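Local atomic coordinates of Non-heme chloroperoxidase CPO-A1 (Streptomyces aureofaciens, PDB entry 1A8Q), a protein that brominates organic substrates, and may act as the chlorinating enzyme in 7-chlorotetracycline biosynthesis, as a homodimeric, cofactor-free haloperoxidase. Residues Q18-V23 with R111-V116; G161-N166 with N170-G175; P123-S128 with D133-E138. All coordinates share one frame; numbering follows the deposited sequence.

Interaction 1 (Q18-V23 with R111-V116); sequences QGRPVV and RLRSAV
Arg113 lays its aliphatic chain across the guanidinium of Arg20, and this pair makes up nearly all of the contact. With CG anti to the backbone N (chi1 178°) and the chain extended from CG to NE, Arg113 passes over the group from one end to the other. Its CB lies 3.8 Å from Arg20 NH1, and CG keeps beside the same nitrogen. CD then sits over the centre of the guanidinium, 3.5 Å from Arg20 CZ, so that a methylene carbon covers one face of the planar cation. Beyond it, NE and CZ draw alongside Arg20 NE, and finally NH1 arrives 3.3 Å from Arg20 CD and 3.5 Å from Arg20 NE. The two chains cross at about a right angle and their guanidinium planes are 46° apart, so the cations do not stack. The bend of Arg20 at chi3 (76°) turns its tip inward beneath Arg113. There NH1 donates to Asp87 O and to Thr89 OG1, while NH2 reaches Leu272 O. Ser114 OG, 4.5 Å from Arg20 NH2, is hydrogen-bonded to Thr89 OG1. The strand order accounts for these partners: strand 88-93 runs between strands 21-25 and 112-118 in the parallel part of the α/β-hydrolase sheet, and the two arginines span it at the N-terminal ends of these strands, away from the catalytic triad. Arg113 itself forms salt bridges through NH1 to Asp87 and through NE to the C-terminal carboxylate of Lys274. The closeness of two cations is therefore probably paid for by these acceptors: the contact between the arginines is one of carbon over a flat cation, while both polar ends are spent on carboxylate, carbonyl and hydroxyl oxygens.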
ATOM      1  N   GLN A  18      -9.818 -15.157 -13.769  1.00 17.27           N
ATOM      2  CA  GLN A  18      -9.054 -16.385 -13.853  1.00 18.99           C
ATOM      3  C   GLN A  18      -7.703 -16.069 -14.508  1.00 16.90           C
ATOM      4  O   GLN A  18      -7.575 -15.097 -15.275  1.00 18.69           O
ATOM      5  CB  GLN A  18      -9.780 -17.448 -14.686  1.00 24.30           C
ATOM      6  CG  GLN A  18     -10.666 -18.402 -13.924  1.00 30.47           C
ATOM      7  CD  GLN A  18     -12.030 -17.848 -13.586  1.00 33.75           C
ATOM      8  OE1 GLN A  18     -12.406 -17.818 -12.400  1.00 36.93           O
ATOM      9  NE2 GLN A  18     -12.764 -17.381 -14.593  1.00 36.05           N
ATOM     10  N   GLY A  19      -6.674 -16.801 -14.107  1.00 15.64           N
ATOM     11  CA  GLY A  19      -5.362 -16.459 -14.721  1.00 14.70           C
ATOM     12  C   GLY A  19      -4.330 -16.311 -13.602  1.00 14.55           C
ATOM     13  O   GLY A  19      -4.619 -16.715 -12.478  1.00 16.28           O
ATOM     14  N   ARG A  20      -3.141 -15.854 -13.961  1.00 12.86           N
ATOM     15  CA  ARG A  20      -2.074 -15.783 -12.938  1.00 12.49           C
ATOM     16  C   ARG A  20      -2.533 -14.716 -11.936  1.00 10.80           C
ATOM     17  O   ARG A  20      -2.946 -13.647 -12.391  1.00 12.00           O
ATOM     18  CB  ARG A  20      -0.798 -15.353 -13.619  1.00 14.16           C
ATOM     19  CG  ARG A  20       0.453 -15.376 -12.815  1.00 13.82           C
ATOM     20  CD  ARG A  20       1.683 -15.056 -13.628  1.00 11.59           C
ATOM     21  NE  ARG A  20       1.994 -13.692 -14.028  1.00 13.17           N
ATOM     22  CZ  ARG A  20       2.356 -12.739 -13.161  1.00 11.46           C
ATOM     23  NH1 ARG A  20       2.382 -13.049 -11.886  1.00 12.41           N
ATOM     24  NH2 ARG A  20       2.702 -11.548 -13.609  1.00 13.39           N
ATOM     25  N   PRO A  21      -2.307 -14.977 -10.669  1.00 12.05           N
ATOM     26  CA  PRO A  21      -2.786 -14.046  -9.650  1.00 11.35           C
ATOM     27  C   PRO A  21      -1.961 -12.816  -9.427  1.00 11.95           C
ATOM     28  O   PRO A  21      -0.733 -12.857  -9.262  1.00 11.91           O
ATOM     29  CB  PRO A  21      -2.824 -14.887  -8.377  1.00 13.99           C
ATOM     30  CG  PRO A  21      -2.125 -16.166  -8.640  1.00 15.27           C
ATOM     31  CD  PRO A  21      -1.790 -16.226 -10.093  1.00 13.20           C
ATOM     32  N   VAL A  22      -2.660 -11.697  -9.269  1.00  8.28           N
ATOM     33  CA  VAL A  22      -2.117 -10.400  -8.961  1.00  7.80           C
ATOM     34  C   VAL A  22      -2.836  -9.985  -7.646  1.00  9.64           C
ATOM     35  O   VAL A  22      -4.054  -9.857  -7.660  1.00  9.55           O
ATOM     36  CB  VAL A  22      -2.340  -9.365 -10.039  1.00  9.15           C
ATOM     37  CG1 VAL A  22      -1.650  -8.048  -9.654  1.00  9.96           C
ATOM     38  CG2 VAL A  22      -1.840  -9.853 -11.402  1.00 12.31           C
ATOM     39  N   VAL A  23      -2.075  -9.879  -6.572  1.00  8.24           N
ATOM     40  CA  VAL A  23      -2.677  -9.616  -5.251  1.00  8.57           C
ATOM     41  C   VAL A  23      -2.293  -8.198  -4.868  1.00  8.95           C
ATOM     42  O   VAL A  23      -1.116  -7.823  -4.780  1.00  8.26           O
ATOM     43  CB  VAL A  23      -2.194 -10.617  -4.197  1.00 10.20           C
ATOM     44  CG1 VAL A  23      -2.643 -10.217  -2.792  1.00 11.61           C
ATOM     45  CG2 VAL A  23      -2.661 -12.044  -4.514  1.00 11.15           C
ATOM     46  N   ARG A 111       6.221 -18.485  -3.463  1.00 14.96           N
ATOM     47  CA  ARG A 111       4.946 -18.361  -4.178  1.00 15.78           C
ATOM     48  C   ARG A 111       4.926 -17.179  -5.126  1.00 15.62           C
ATOM     49  O   ARG A 111       3.888 -16.913  -5.767  1.00 17.47           O
ATOM     50  CB  ARG A 111       3.812 -18.129  -3.150  1.00 16.46           C
ATOM     51  CG  ARG A 111       3.455 -19.310  -2.299  1.00 17.31           C
ATOM     52  CD  ARG A 111       2.262 -19.012  -1.372  1.00 17.89           C
ATOM     53  NE  ARG A 111       1.920 -20.211  -0.622  1.00 19.09           N
ATOM     54  CZ  ARG A 111       1.207 -21.248  -0.991  1.00 19.92           C
ATOM     55  NH1 ARG A 111       0.633 -21.323  -2.176  1.00 20.60           N
ATOM     56  NH2 ARG A 111       1.044 -22.224  -0.097  1.00 22.21           N
ATOM     57  N   LEU A 112       6.011 -16.422  -5.212  1.00 13.56           N
ATOM     58  CA  LEU A 112       5.970 -15.167  -5.929  1.00 13.10           C
ATOM     59  C   LEU A 112       6.737 -15.161  -7.245  1.00 16.08           C
ATOM     60  O   LEU A 112       7.822 -15.740  -7.376  1.00 17.86           O
ATOM     61  CB  LEU A 112       6.546 -14.000  -5.096  1.00 13.74           C
ATOM     62  CG  LEU A 112       6.064 -13.880  -3.640  1.00 15.27           C
ATOM     63  CD1 LEU A 112       6.704 -12.677  -2.971  1.00 16.08           C
ATOM     64  CD2 LEU A 112       4.533 -13.758  -3.641  1.00 15.84           C
ATOM     65  N   ARG A 113       6.183 -14.418  -8.176  1.00 13.32           N
ATOM     66  CA  ARG A 113       6.846 -14.155  -9.450  1.00 14.61           C
ATOM     67  C   ARG A 113       7.535 -12.811  -9.422  1.00 15.62           C
ATOM     68  O   ARG A 113       8.677 -12.674  -9.910  1.00 14.13           O
ATOM     69  CB  ARG A 113       5.807 -14.150 -10.584  1.00 17.30           C
ATOM     70  CG  ARG A 113       6.509 -13.816 -11.918  1.00 23.20           C
ATOM     71  CD  ARG A 113       5.494 -14.170 -12.999  1.00 28.33           C
ATOM     72  NE  ARG A 113       6.091 -14.398 -14.277  1.00 31.69           N
ATOM     73  CZ  ARG A 113       5.623 -15.176 -15.242  1.00 33.18           C
ATOM     74  NH1 ARG A 113       4.516 -15.885 -15.111  1.00 33.70           N
ATOM     75  NH2 ARG A 113       6.376 -15.233 -16.337  1.00 35.28           N
ATOM     76  N   SER A 114       6.845 -11.766  -8.953  1.00 12.19           N
ATOM     77  CA  SER A 114       7.379 -10.415  -9.032  1.00 10.75           C
ATOM     78  C   SER A 114       6.614  -9.502  -8.035  1.00 10.87           C
ATOM     79  O   SER A 114       5.660  -9.979  -7.432  1.00 11.58           O
ATOM     80  CB  SER A 114       7.275  -9.824 -10.442  1.00 11.07           C
ATOM     81  OG  SER A 114       5.899  -9.952 -10.885  1.00 12.24           O
ATOM     82  N   ALA A 115       7.080  -8.274  -7.909  1.00 10.44           N
ATOM     83  CA  ALA A 115       6.501  -7.347  -6.925  1.00 10.06           C
ATOM     84  C   ALA A 115       6.532  -5.930  -7.440  1.00 10.73           C
ATOM     85  O   ALA A 115       7.346  -5.527  -8.268  1.00 10.51           O
ATOM     86  CB  ALA A 115       7.327  -7.367  -5.633  1.00 10.00           C
ATOM     87  N   VAL A 116       5.519  -5.146  -6.999  1.00  8.19           N
ATOM     88  CA  VAL A 116       5.442  -3.749  -7.408  1.00  7.52           C
ATOM     89  C   VAL A 116       5.273  -2.924  -6.130  1.00  9.32           C
ATOM     90  O   VAL A 116       4.354  -3.232  -5.370  1.00  9.45           O
ATOM     91  CB  VAL A 116       4.213  -3.464  -8.304  1.00  7.89           C
ATOM     92  CG1 VAL A 116       4.134  -1.992  -8.658  1.00  8.96           C
ATOM     93  CG2 VAL A 116       4.302  -4.329  -9.584  1.00 10.75           C
TER

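Interaction 2 (G161-N166 with N170-G175); sequences GFFSAN and NKVTQG
Ala165 and Val172 mark the closest backbone approach, 6.3 Å between their CA atoms, where the chain leaving helix 137-162 doubles back towards helix 174-184. The first helix ends in a Schellman motif with Ser164, at positive phi, as its C-prime residue; Ser164 N bonds to Gly161 O. In the returning segment an Asx turn at Asn170 precedes the N-cap Thr173, whose OG1 accepts from Asn176 N. Both helices belong to the helical cap region that α/β hydrolases carry between the sixth and seventh strands of their sheet. Val172 points toward the other segment, its side chain crossing that of Phe163 at about a right angle. Both methyls face Phe163 CB from one side, CG2 at 3.7 Å and CG1 at 3.8 Å, and CG2 also lies 3.5 Å from Phe163 O. CG1 approaches the start of the ring obliquely, while CD1 of Phe162 lies over the centre of one ring face. Ala165 CB adds a looser apolar contact to Val172 CG2. On the inner side Phe162 meets the ring of catalytic His252 edge-to-face, and Ser164, with OG hydrogen-bonded to Asp222 O, has its side chain about 6 Å from that of Asp223. The helix end thus borders the triad. Asn170 completes the contact: its ND2 bonds to Arg167 O and stands 3.1 Å from Ala165 O, while OD1, through a lone pair in the carbonyl plane, accepts from Val172 N at 3.0 Å with an N-H...O angle of 141°.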
ATOM      1  N   GLY A 161      -3.753  16.617   1.223  1.00 13.02           N
ATOM      2  CA  GLY A 161      -2.341  16.250   1.044  1.00 12.47           C
ATOM      3  C   GLY A 161      -2.191  14.928   0.300  1.00 11.44           C
ATOM      4  O   GLY A 161      -1.222  14.726  -0.453  1.00 10.61           O
ATOM      5  N   PHE A 162      -3.073  13.962   0.582  1.00  9.11           N
ATOM      6  CA  PHE A 162      -2.940  12.631  -0.003  1.00  8.42           C
ATOM      7  C   PHE A 162      -2.951  12.726  -1.532  1.00  9.47           C
ATOM      8  O   PHE A 162      -2.237  11.994  -2.210  1.00  9.64           O
ATOM      9  CB  PHE A 162      -4.114  11.785   0.491  1.00 10.25           C
ATOM     10  CG  PHE A 162      -4.013  10.307   0.272  1.00 12.47           C
ATOM     11  CD1 PHE A 162      -4.494   9.751  -0.897  1.00 15.79           C
ATOM     12  CD2 PHE A 162      -3.514   9.506   1.286  1.00 15.18           C
ATOM     13  CE1 PHE A 162      -4.426   8.363  -1.086  1.00 17.10           C
ATOM     14  CE2 PHE A 162      -3.484   8.130   1.119  1.00 13.72           C
ATOM     15  CZ  PHE A 162      -3.928   7.610  -0.073  1.00 15.25           C
ATOM     16  N   PHE A 163      -3.771  13.608  -2.089  1.00  9.05           N
ATOM     17  CA  PHE A 163      -3.905  13.736  -3.539  1.00  8.62           C
ATOM     18  C   PHE A 163      -3.199  14.965  -4.078  1.00  8.61           C
ATOM     19  O   PHE A 163      -3.343  15.240  -5.284  1.00  9.44           O
ATOM     20  CB  PHE A 163      -5.412  13.897  -3.907  1.00  9.61           C
ATOM     21  CG  PHE A 163      -6.226  12.667  -3.643  1.00 10.78           C
ATOM     22  CD1 PHE A 163      -6.010  11.479  -4.288  1.00 11.67           C
ATOM     23  CD2 PHE A 163      -7.244  12.712  -2.672  1.00 12.66           C
ATOM     24  CE1 PHE A 163      -6.746  10.333  -4.048  1.00 14.81           C
ATOM     25  CE2 PHE A 163      -7.999  11.576  -2.426  1.00 13.19           C
ATOM     26  CZ  PHE A 163      -7.764  10.394  -3.099  1.00 14.03           C
ATOM     27  N   SER A 164      -2.393  15.662  -3.273  1.00  9.48           N
ATOM     28  CA  SER A 164      -1.747  16.903  -3.708  1.00 11.13           C
ATOM     29  C   SER A 164      -2.765  17.813  -4.361  1.00 12.63           C
ATOM     30  O   SER A 164      -2.543  18.501  -5.372  1.00 10.84           O
ATOM     31  CB  SER A 164      -0.592  16.644  -4.714  1.00 11.24           C
ATOM     32  OG  SER A 164       0.402  15.907  -4.022  1.00 12.26           O
ATOM     33  N   ALA A 165      -3.919  17.979  -3.677  1.00 11.49           N
ATOM     34  CA  ALA A 165      -5.018  18.735  -4.272  1.00 12.52           C
ATOM     35  C   ALA A 165      -4.840  20.233  -4.108  1.00 14.99           C
ATOM     36  O   ALA A 165      -5.709  21.037  -4.492  1.00 17.23           O
ATOM     37  CB  ALA A 165      -6.313  18.243  -3.602  1.00 15.18           C
ATOM     38  N   ASN A 166      -3.741  20.650  -3.504  1.00 15.05           N
ATOM     39  CA  ASN A 166      -3.376  22.050  -3.401  1.00 19.64           C
ATOM     40  C   ASN A 166      -2.687  22.551  -4.668  1.00 20.37           C
ATOM     41  O   ASN A 166      -2.456  23.764  -4.780  1.00 22.97           O
ATOM     42  CB  ASN A 166      -2.470  22.277  -2.185  1.00 23.17           C
ATOM     43  CG  ASN A 166      -1.504  21.133  -1.952  1.00 27.54           C
ATOM     44  OD1 ASN A 166      -0.826  20.620  -2.841  1.00 28.04           O
ATOM     45  ND2 ASN A 166      -1.439  20.691  -0.689  1.00 32.49           N
ATOM     46  N   ASN A 170      -4.920  20.709 -10.830  1.00 19.83           N
ATOM     47  CA  ASN A 170      -4.884  19.259 -10.629  1.00 18.08           C
ATOM     48  C   ASN A 170      -6.198  18.640 -11.128  1.00 17.94           C
ATOM     49  O   ASN A 170      -7.179  19.368 -11.341  1.00 18.24           O
ATOM     50  CB  ASN A 170      -4.665  18.924  -9.149  1.00 18.57           C
ATOM     51  CG  ASN A 170      -5.841  19.368  -8.316  1.00 19.27           C
ATOM     52  OD1 ASN A 170      -6.901  18.732  -8.363  1.00 18.38           O
ATOM     53  ND2 ASN A 170      -5.708  20.462  -7.581  1.00 19.29           N
ATOM     54  N   LYS A 171      -6.192  17.325 -11.240  1.00 15.55           N
ATOM     55  CA  LYS A 171      -7.315  16.581 -11.794  1.00 16.88           C
ATOM     56  C   LYS A 171      -8.099  15.807 -10.734  1.00 14.25           C
ATOM     57  O   LYS A 171      -8.945  14.954 -11.045  1.00 13.14           O
ATOM     58  CB  LYS A 171      -6.804  15.564 -12.821  1.00 20.85           C
ATOM     59  CG  LYS A 171      -7.299  15.848 -14.214  1.00 28.39           C
ATOM     60  CD  LYS A 171      -6.822  17.145 -14.823  1.00 29.58           C
ATOM     61  CE  LYS A 171      -7.050  17.077 -16.349  1.00 32.68           C
ATOM     62  NZ  LYS A 171      -8.468  17.433 -16.695  1.00 34.18           N
ATOM     63  N   VAL A 172      -7.814  16.131  -9.485  1.00 11.54           N
ATOM     64  CA  VAL A 172      -8.497  15.462  -8.369  1.00 10.02           C
ATOM     65  C   VAL A 172      -9.945  15.962  -8.318  1.00 11.43           C
ATOM     66  O   VAL A 172     -10.190  17.177  -8.321  1.00 12.77           O
ATOM     67  CB  VAL A 172      -7.799  15.825  -7.041  1.00 10.28           C
ATOM     68  CG1 VAL A 172      -8.456  15.014  -5.920  1.00 10.76           C
ATOM     69  CG2 VAL A 172      -6.310  15.511  -7.109  1.00 11.97           C
ATOM     70  N   THR A 173     -10.893  15.035  -8.154  1.00  9.39           N
ATOM     71  CA  THR A 173     -12.283  15.453  -8.066  1.00  9.55           C
ATOM     72  C   THR A 173     -12.717  15.562  -6.612  1.00  9.92           C
ATOM     73  O   THR A 173     -12.075  14.964  -5.736  1.00  9.12           O
ATOM     74  CB  THR A 173     -13.191  14.393  -8.729  1.00 10.13           C
ATOM     75  OG1 THR A 173     -13.063  13.157  -8.037  1.00  8.75           O
ATOM     76  CG2 THR A 173     -12.703  14.091 -10.159  1.00 11.38           C
ATOM     77  N   GLN A 174     -13.882  16.178  -6.428  1.00  9.41           N
ATOM     78  CA  GLN A 174     -14.411  16.200  -5.046  1.00 11.00           C
ATOM     79  C   GLN A 174     -14.758  14.759  -4.691  1.00 10.66           C
ATOM     80  O   GLN A 174     -14.625  14.289  -3.574  1.00 11.11           O
ATOM     81  CB  GLN A 174     -15.654  17.081  -4.943  1.00 12.73           C
ATOM     82  CG  GLN A 174     -16.304  17.059  -3.554  1.00 15.55           C
ATOM     83  CD  GLN A 174     -15.382  17.604  -2.494  1.00 18.39           C
ATOM     84  OE1 GLN A 174     -14.707  18.609  -2.749  1.00 20.55           O
ATOM     85  NE2 GLN A 174     -15.266  16.953  -1.342  1.00 17.91           N
ATOM     86  N   GLY A 175     -15.244  14.018  -5.711  1.00  9.02           N
ATOM     87  CA  GLY A 175     -15.525  12.596  -5.518  1.00  7.29           C
ATOM     88  C   GLY A 175     -14.350  11.824  -4.959  1.00  7.46           C
ATOM     89  O   GLY A 175     -14.521  10.873  -4.197  1.00  6.63           O
TER

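Interaction 3 (P123-S128 with D133-E138); sequences PVMIKS and DGVPDE
Val135 is gripped through both of its backbone polar atoms. Its N donates to Met125 O at 2.8 Å, nearly straight at 169°, and its O accepts from Lys127 N, also at 2.8 Å. The two bonds meet their carbonyls differently: Val135 N is only moderately tilted from the carbonyl plane of Met125, whereas Lys127 N stands 53° out of that of Val135. Together they form a single beta bridge between Ile126 and Val135, at which the two backbones cross steeply rather than running side by side. A water extends the link: it donates to Lys127 O at 3.1 Å and to Asp137 OD2 at 3.0 Å and accepts from Asp137 N, tying the first turn of helix 137-162 to the loop before it. Gly134 lies close against this crossing, its CA 3.3 Å from Met125 O. Ile126 starts out away from the other segment, but CG1 is anti to the backbone N, and the turn at chi2 (62°) brings CD1 back to it. This methyl comes 3.3 Å from Val135 O and 3.7 Å from Asp137 OD1, an oxygen that is hydrogen-bonded to Tyr201. Lys127 contributes its CB, which packs on the peptide between Val135 and Pro136, while its extended chain leads away. Towards the interior, Met125 CE touches Val135 CG2, and both side chains rest on Phe140. The Met125 side chain lies about 7 Å from those of Ser94 and His252, near the catalytic site. A segment that leaves the sixth strand and folds back on itself before a long helix is the entry to the cap region inserted in the α/β-hydrolase fold, at the C-terminal ends of the parallel strands, where the triad lies.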
ATOM      1  N   PRO A 123      12.646   2.169   2.412  1.00 10.48           N
ATOM      2  CA  PRO A 123      13.080   1.357   3.499  1.00  9.63           C
ATOM      3  C   PRO A 123      12.660   1.795   4.903  1.00  8.92           C
ATOM      4  O   PRO A 123      12.386   0.915   5.703  1.00  9.32           O
ATOM      5  CB  PRO A 123      14.639   1.463   3.439  1.00 10.71           C
ATOM      6  CG  PRO A 123      14.924   2.132   2.150  1.00 13.02           C
ATOM      7  CD  PRO A 123      13.735   2.959   1.752  1.00 11.95           C
ATOM      8  N   VAL A 124      12.684   3.066   5.180  1.00 10.05           N
ATOM      9  CA  VAL A 124      12.286   3.565   6.500  1.00 10.37           C
ATOM     10  C   VAL A 124      11.884   5.018   6.349  1.00 10.12           C
ATOM     11  O   VAL A 124      12.522   5.786   5.646  1.00 11.80           O
ATOM     12  CB  VAL A 124      13.345   3.339   7.597  1.00 13.16           C
ATOM     13  CG1 VAL A 124      14.653   4.024   7.258  1.00 15.34           C
ATOM     14  CG2 VAL A 124      12.795   3.803   8.942  1.00 13.13           C
ATOM     15  N   MET A 125      10.765   5.429   7.010  1.00 10.24           N
ATOM     16  CA  MET A 125      10.322   6.792   6.872  1.00  8.62           C
ATOM     17  C   MET A 125      10.913   7.834   7.823  1.00  8.76           C
ATOM     18  O   MET A 125      11.114   8.965   7.385  1.00 11.84           O
ATOM     19  CB  MET A 125       8.772   6.805   7.174  1.00 10.74           C
ATOM     20  CG  MET A 125       8.115   5.981   6.047  1.00 12.85           C
ATOM     21  SD  MET A 125       7.426   7.140   4.853  1.00 19.55           S
ATOM     22  CE  MET A 125       6.003   7.692   5.813  1.00 13.62           C
ATOM     23  N   ILE A 126      11.142   7.422   9.066  1.00 10.80           N
ATOM     24  CA  ILE A 126      11.532   8.414  10.078  1.00 11.42           C
ATOM     25  C   ILE A 126      12.855   9.120   9.792  1.00 12.29           C
ATOM     26  O   ILE A 126      13.845   8.500   9.420  1.00 11.64           O
ATOM     27  CB  ILE A 126      11.530   7.766  11.468  1.00 11.82           C
ATOM     28  CG1 ILE A 126      11.728   8.788  12.591  1.00 13.66           C
ATOM     29  CG2 ILE A 126      12.560   6.661  11.654  1.00 12.62           C
ATOM     30  CD1 ILE A 126      10.654   9.828  12.703  1.00 14.15           C
ATOM     31  N   LYS A 127      12.806  10.442   9.931  1.00 10.60           N
ATOM     32  CA  LYS A 127      14.032  11.224   9.786  1.00 11.83           C
ATOM     33  C   LYS A 127      14.990  10.930  10.938  1.00 11.68           C
ATOM     34  O   LYS A 127      14.612  10.769  12.093  1.00 12.03           O
ATOM     35  CB  LYS A 127      13.678  12.714   9.836  1.00 13.13           C
ATOM     36  CG  LYS A 127      14.799  13.709   9.613  1.00 17.33           C
ATOM     37  CD  LYS A 127      14.269  15.132   9.727  1.00 20.71           C
ATOM     38  CE  LYS A 127      15.403  16.160   9.601  1.00 24.34           C
ATOM     39  NZ  LYS A 127      14.832  17.416   9.010  1.00 29.22           N
ATOM     40  N   SER A 128      16.269  10.892  10.553  1.00 10.90           N
ATOM     41  CA  SER A 128      17.301  10.741  11.612  1.00 11.91           C
ATOM     42  C   SER A 128      18.591  11.288  11.012  1.00 12.14           C
ATOM     43  O   SER A 128      18.624  11.664   9.842  1.00 12.44           O
ATOM     44  CB  SER A 128      17.450   9.272  11.973  1.00 12.41           C
ATOM     45  OG  SER A 128      18.021   8.483  10.937  1.00 15.13           O
ATOM     46  N   ASP A 133      16.541  12.968   4.815  1.00 16.68           N
ATOM     47  CA  ASP A 133      15.420  13.295   3.950  1.00 19.22           C
ATOM     48  C   ASP A 133      14.130  12.638   4.396  1.00 17.26           C
ATOM     49  O   ASP A 133      13.144  12.711   3.647  1.00 17.87           O
ATOM     50  CB  ASP A 133      15.706  12.793   2.519  1.00 22.90           C
ATOM     51  CG  ASP A 133      16.873  13.575   1.929  1.00 27.04           C
ATOM     52  OD1 ASP A 133      16.982  14.760   2.303  1.00 30.90           O
ATOM     53  OD2 ASP A 133      17.608  12.981   1.135  1.00 29.29           O
ATOM     54  N   GLY A 134      14.105  12.048   5.581  1.00 15.16           N
ATOM     55  CA  GLY A 134      12.898  11.335   6.025  1.00 12.82           C
ATOM     56  C   GLY A 134      11.909  12.319   6.647  1.00 12.49           C
ATOM     57  O   GLY A 134      12.081  13.541   6.601  1.00 13.61           O
ATOM     58  N   VAL A 135      10.876  11.715   7.222  1.00 13.33           N
ATOM     59  CA  VAL A 135       9.785  12.499   7.814  1.00 13.39           C
ATOM     60  C   VAL A 135      10.055  12.737   9.303  1.00 12.46           C
ATOM     61  O   VAL A 135      10.325  11.794  10.036  1.00 12.27           O
ATOM     62  CB  VAL A 135       8.492  11.681   7.657  1.00 13.21           C
ATOM     63  CG1 VAL A 135       7.302  12.376   8.305  1.00 12.92           C
ATOM     64  CG2 VAL A 135       8.182  11.435   6.168  1.00 14.88           C
ATOM     65  N   PRO A 136       9.930  13.970   9.746  1.00 14.06           N
ATOM     66  CA  PRO A 136      10.165  14.283  11.160  1.00 16.70           C
ATOM     67  C   PRO A 136       9.173  13.642  12.090  1.00 17.24           C
ATOM     68  O   PRO A 136       7.973  13.520  11.740  1.00 15.71           O
ATOM     69  CB  PRO A 136      10.050  15.810  11.220  1.00 17.40           C
ATOM     70  CG  PRO A 136       9.984  16.319   9.852  1.00 18.52           C
ATOM     71  CD  PRO A 136       9.652  15.167   8.923  1.00 14.88           C
ATOM     72  N   ASP A 137       9.541  13.359  13.347  1.00 17.08           N
ATOM     73  CA  ASP A 137       8.614  12.762  14.294  1.00 19.36           C
ATOM     74  C   ASP A 137       7.334  13.579  14.488  1.00 17.28           C
ATOM     75  O   ASP A 137       6.275  12.989  14.731  1.00 18.42           O
ATOM     76  CB  ASP A 137       9.151  12.709  15.723  1.00 21.13           C
ATOM     77  CG  ASP A 137      10.155  11.624  15.975  1.00 24.95           C
ATOM     78  OD1 ASP A 137       9.748  10.478  16.223  1.00 25.67           O
ATOM     79  OD2 ASP A 137      11.333  12.045  15.941  1.00 28.12           O
ATOM     80  N   GLU A 138       7.435  14.904  14.460  1.00 17.58           N
ATOM     81  CA  GLU A 138       6.284  15.764  14.686  1.00 19.56           C
ATOM     82  C   GLU A 138       5.152  15.463  13.689  1.00 18.95           C
ATOM     83  O   GLU A 138       3.967  15.673  14.018  1.00 18.65           O
ATOM     84  CB  GLU A 138       6.584  17.244  14.506  1.00 24.47           C
ATOM     85  CG  GLU A 138       7.716  17.960  15.173  1.00 32.17           C
ATOM     86  CD  GLU A 138       8.211  19.127  14.321  1.00 35.59           C
ATOM     87  OE1 GLU A 138       8.378  18.969  13.086  1.00 38.23           O
ATOM     88  OE2 GLU A 138       8.448  20.223  14.879  1.00 39.03           O
TER
HETATM   89  O   HOH W   1      12.656  12.875  13.379  1.00 32.05           O

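Along the chain the contacts come in series: interaction 1 closes on strand 112-118, interaction 3 follows in the loop leaving that strand, and interaction 2 comes last. Helix 137-162 joins the latter two, beginning in interaction 3 and ending in interaction 2; the centres of these two contacts are 24 Å apart. Interaction 1 lies on the opposite side of the chain's centre, about 30 Å from interaction 2 and 31 Å from interaction 3, centre to centre. None of the three touches another. The arginine pair thus sits at the end of the strands remote from the Ser94, Asp223 and His252 triad, while interactions 2 and 3 bracket cap helix 137-162 near it.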